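Local coordinates for protein putative tetrapyrrole (Corrin/porphyrin) methylase (Bacteroides fragilis, PDB 3FFY) that probably methylates the 2'-hydroxyl of a cytidine ribose in 16S ribosomal RNA, using S-adenosylmethionine as methyl donor, at residues M46-P52 and G104-L110. Sequence-based numbering, arbitrary orientation.
Sequences MVFYESP and GEIVIVL
Val107 meets the Tyr49 ring at its edge and in its plane, CG2 standing 3.5 Å from Tyr49 CE1, and the two side chains run side by side. The Tyr49 hydroxyl is held by Ala3 O and Phe6 N, while Phe22 packs edge-to-face with the ring. On the same side of the sheet, Val47 sends CG1, anti to its backbone N (chi1 179°), to within 3.6 Å of Val107 CG1. The Phe48 ring, on the other side, has Ile108 O near its plane at one edge; its CE2 lies 4.1 Å from Leu110 CD2, an oblique approach. Selenomethionine Met46 lies alongside Leu110, and its bend at chi3 (-75°) brings CE to 3.5 Å from Leu110 CD2.

Between these two layers of side chains the backbones form a regular antiparallel pair. Met46–Leu110, Phe48–Ile108 and Glu50–Ile106 are the hydrogen-bonded pairs, each closed by two bonds; Phe48 N to Ile108 O is 2.8 Å. Where strand 46-50 ends, Glu50 folds back through OE2 to accept from Ser51 N at 2.9 Å, and its OE1 bonds to Thr58. Pro52 then sets CG over the Gly104 carbonyl, 3.4 Å from its O.

The pair lies inside the mixed sheet of this C-terminal piece of an RsmI-family methyltransferase, with 106-110 as the central strand: strand 20-24 runs parallel to 45-50 on one flank, and 71-77 antiparallel to 106-110 on the other. Helix 6-12 covers Val47, Val107 and Val109, whereas helix 55-66 packs on Phe48, Ile108 and Leu110, making an alpha/beta/alpha sandwich.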
HETATM    1  N   MSE A  46      -7.226 -11.943  -7.960  1.00 26.58           N
HETATM    2  CA  MSE A  46      -8.588 -11.554  -8.286  1.00 26.06           C
HETATM    3  C   MSE A  46      -8.824 -10.215  -7.653  1.00 26.48           C
HETATM    4  O   MSE A  46      -8.360  -9.967  -6.534  1.00 26.71           O
HETATM    5  CB  MSE A  46      -9.550 -12.577  -7.726  1.00 24.94           C
HETATM    6  CG  MSE A  46      -9.452 -13.861  -8.535  1.00 25.18           C
HETATM    7 SE   MSE A  46     -10.090 -15.351  -7.612  0.55 24.17          SE
HETATM    8  CE  MSE A  46      -8.563 -15.550  -6.389  1.00 25.48           C
ATOM      9  N   VAL A  47      -9.554  -9.360  -8.352  1.00 27.24           N
ATOM     10  CA  VAL A  47      -9.876  -8.047  -7.813  1.00 28.16           C
ATOM     11  C   VAL A  47     -11.378  -7.883  -7.808  1.00 28.19           C
ATOM     12  O   VAL A  47     -12.062  -8.133  -8.831  1.00 29.10           O
ATOM     13  CB  VAL A  47      -9.243  -6.896  -8.640  1.00 29.17           C
ATOM     14  CG1 VAL A  47      -9.652  -5.521  -8.009  1.00 29.13           C
ATOM     15  CG2 VAL A  47      -7.704  -7.113  -8.739  1.00 27.73           C
ATOM     16  N   PHE A  48     -11.883  -7.503  -6.639  1.00 27.81           N
ATOM     17  CA  PHE A  48     -13.320  -7.284  -6.408  1.00 28.08           C
ATOM     18  C   PHE A  48     -13.521  -5.902  -5.781  1.00 28.58           C
ATOM     19  O   PHE A  48     -12.637  -5.387  -5.091  1.00 27.02           O
ATOM     20  CB  PHE A  48     -13.873  -8.277  -5.382  1.00 28.29           C
ATOM     21  CG  PHE A  48     -13.593  -9.734  -5.688  1.00 28.07           C
ATOM     22  CD1 PHE A  48     -14.536 -10.512  -6.346  1.00 28.27           C
ATOM     23  CD2 PHE A  48     -12.418 -10.319  -5.257  1.00 28.66           C
ATOM     24  CE1 PHE A  48     -14.273 -11.864  -6.600  1.00 30.62           C
ATOM     25  CE2 PHE A  48     -12.143 -11.655  -5.503  1.00 29.75           C
ATOM     26  CZ  PHE A  48     -13.066 -12.426  -6.178  1.00 30.36           C
ATOM     27  N   TYR A  49     -14.717  -5.351  -5.991  1.00 29.83           N
ATOM     28  CA  TYR A  49     -15.225  -4.163  -5.279  1.00 30.32           C
ATOM     29  C   TYR A  49     -16.283  -4.617  -4.307  1.00 31.11           C
ATOM     30  O   TYR A  49     -17.044  -5.557  -4.597  1.00 30.89           O
ATOM     31  CB  TYR A  49     -15.844  -3.156  -6.253  1.00 30.03           C
ATOM     32  CG  TYR A  49     -14.864  -2.412  -7.132  1.00 30.03           C
ATOM     33  CD1 TYR A  49     -13.610  -2.084  -6.688  1.00 32.82           C
ATOM     34  CD2 TYR A  49     -15.220  -2.000  -8.400  1.00 31.82           C
ATOM     35  CE1 TYR A  49     -12.739  -1.358  -7.488  1.00 33.60           C
ATOM     36  CE2 TYR A  49     -14.355  -1.266  -9.188  1.00 30.70           C
ATOM     37  CZ  TYR A  49     -13.113  -0.965  -8.712  1.00 32.33           C
ATOM     38  OH  TYR A  49     -12.226  -0.242  -9.467  1.00 33.78           O
ATOM     39  N   GLU A  50     -16.329  -3.959  -3.153  1.00 30.82           N
ATOM     40  CA  GLU A  50     -17.289  -4.315  -2.132  1.00 30.73           C
ATOM     41  C   GLU A  50     -17.707  -3.087  -1.317  1.00 31.31           C
ATOM     42  O   GLU A  50     -16.969  -2.085  -1.221  1.00 30.08           O
ATOM     43  CB  GLU A  50     -16.690  -5.386  -1.222  1.00 30.61           C
ATOM     44  CG  GLU A  50     -17.671  -6.075  -0.291  1.00 31.43           C
ATOM     45  CD  GLU A  50     -18.871  -6.609  -1.044  1.00 31.56           C
ATOM     46  OE1 GLU A  50     -18.793  -7.797  -1.431  1.00 29.50           O
ATOM     47  OE2 GLU A  50     -19.826  -5.814  -1.306  1.00 32.61           O
ATOM     48  N   SER A  51     -18.896  -3.173  -0.729  1.00 31.78           N
ATOM     49  CA  SER A  51     -19.376  -2.120   0.152  1.00 32.11           C
ATOM     50  C   SER A  51     -18.985  -2.426   1.588  1.00 32.74           C
ATOM     51  O   SER A  51     -18.700  -3.603   1.952  1.00 31.99           O
ATOM     52  CB  SER A  51     -20.881  -1.968   0.004  1.00 32.44           C
ATOM     53  OG  SER A  51     -21.586  -2.960   0.720  1.00 33.71           O
ATOM     54  N   PRO A  52     -18.906  -1.375   2.411  1.00 33.13           N
ATOM     55  CA  PRO A  52     -18.383  -1.593   3.769  1.00 33.74           C
ATOM     56  C   PRO A  52     -19.283  -2.534   4.597  1.00 34.16           C
ATOM     57  O   PRO A  52     -18.776  -3.332   5.383  1.00 34.33           O
ATOM     58  CB  PRO A  52     -18.360  -0.192   4.394  1.00 33.72           C
ATOM     59  CG  PRO A  52     -18.717   0.772   3.313  1.00 33.69           C
ATOM     60  CD  PRO A  52     -19.266   0.030   2.140  1.00 33.61           C
ATOM     61  N   GLY A 104     -15.441   2.737   3.590  1.00 48.94           N
ATOM     62  CA  GLY A 104     -15.918   3.332   2.370  1.00 46.61           C
ATOM     63  C   GLY A 104     -15.998   2.198   1.441  1.00 44.56           C
ATOM     64  O   GLY A 104     -15.714   1.077   1.839  1.00 44.90           O
ATOM     65  N   GLU A 105     -16.405   2.456   0.222  1.00 42.12           N
ATOM     66  CA  GLU A 105     -16.240   1.448  -0.788  1.00 41.16           C
ATOM     67  C   GLU A 105     -14.770   0.994  -0.783  1.00 38.06           C
ATOM     68  O   GLU A 105     -13.834   1.809  -0.696  1.00 37.14           O
ATOM     69  CB  GLU A 105     -16.639   1.952  -2.179  1.00 42.30           C
ATOM     70  CG  GLU A 105     -16.849   0.793  -3.199  1.00 46.05           C
ATOM     71  CD  GLU A 105     -18.119  -0.028  -2.943  1.00 51.46           C
ATOM     72  OE1 GLU A 105     -18.967   0.338  -2.053  1.00 52.97           O
ATOM     73  OE2 GLU A 105     -18.250  -1.064  -3.653  1.00 55.50           O
ATOM     74  N   ILE A 106     -14.587  -0.321  -0.825  1.00 34.55           N
ATOM     75  CA  ILE A 106     -13.253  -0.884  -0.816  1.00 32.33           C
ATOM     76  C   ILE A 106     -13.030  -1.750  -2.042  1.00 30.46           C
ATOM     77  O   ILE A 106     -13.961  -2.085  -2.765  1.00 28.79           O
ATOM     78  CB  ILE A 106     -12.965  -1.659   0.493  1.00 32.21           C
ATOM     79  CG1 ILE A 106     -14.049  -2.719   0.784  1.00 31.82           C
ATOM     80  CG2 ILE A 106     -12.884  -0.656   1.675  1.00 31.07           C
ATOM     81  CD1 ILE A 106     -15.223  -2.168   1.729  1.00 30.80           C
ATOM     82  N   VAL A 107     -11.763  -2.068  -2.242  1.00 29.54           N
ATOM     83  CA  VAL A 107     -11.281  -2.975  -3.244  1.00 29.55           C
ATOM     84  C   VAL A 107     -10.663  -4.118  -2.449  1.00 29.80           C
ATOM     85  O   VAL A 107      -9.926  -3.900  -1.451  1.00 29.62           O
ATOM     86  CB  VAL A 107     -10.153  -2.317  -4.151  1.00 29.88           C
ATOM     87  CG1 VAL A 107      -9.660  -3.287  -5.244  1.00 27.88           C
ATOM     88  CG2 VAL A 107     -10.601  -0.961  -4.722  1.00 28.27           C
ATOM     89  N   ILE A 108     -10.996  -5.349  -2.870  1.00 28.95           N
ATOM     90  CA  ILE A 108     -10.408  -6.535  -2.351  1.00 27.85           C
ATOM     91  C   ILE A 108      -9.503  -7.120  -3.421  1.00 28.26           C
ATOM     92  O   ILE A 108      -9.948  -7.380  -4.557  1.00 27.83           O
ATOM     93  CB  ILE A 108     -11.479  -7.608  -1.941  1.00 27.85           C
ATOM     94  CG1 ILE A 108     -12.539  -6.964  -1.045  1.00 25.47           C
ATOM     95  CG2 ILE A 108     -10.769  -8.849  -1.279  1.00 22.76           C
ATOM     96  CD1 ILE A 108     -13.820  -7.848  -0.759  1.00 27.53           C
ATOM     97  N   VAL A 109      -8.236  -7.315  -3.051  1.00 27.91           N
ATOM     98  CA  VAL A 109      -7.253  -7.986  -3.922  1.00 27.05           C
ATOM     99  C   VAL A 109      -6.902  -9.298  -3.257  1.00 26.71           C
ATOM    100  O   VAL A 109      -6.299  -9.323  -2.173  1.00 26.93           O
ATOM    101  CB  VAL A 109      -5.995  -7.137  -4.155  1.00 27.07           C
ATOM    102  CG1 VAL A 109      -5.003  -7.837  -5.185  1.00 23.23           C
ATOM    103  CG2 VAL A 109      -6.427  -5.784  -4.668  1.00 25.93           C
ATOM    104  N   LEU A 110      -7.349 -10.387  -3.886  1.00 26.18           N
ATOM    105  CA  LEU A 110      -7.261 -11.743  -3.366  1.00 25.40           C
ATOM    106  C   LEU A 110      -6.220 -12.537  -4.173  1.00 25.04           C
ATOM    107  O   LEU A 110      -6.269 -12.609  -5.395  1.00 24.55           O
ATOM    108  CB  LEU A 110      -8.629 -12.438  -3.520  1.00 25.74           C
ATOM    109  CG  LEU A 110      -8.794 -13.858  -2.919  1.00 28.87           C
ATOM    110  CD1 LEU A 110      -8.616 -13.917  -1.338  1.00 27.11           C
ATOM    111  CD2 LEU A 110     -10.140 -14.492  -3.416  1.00 28.51           C
TER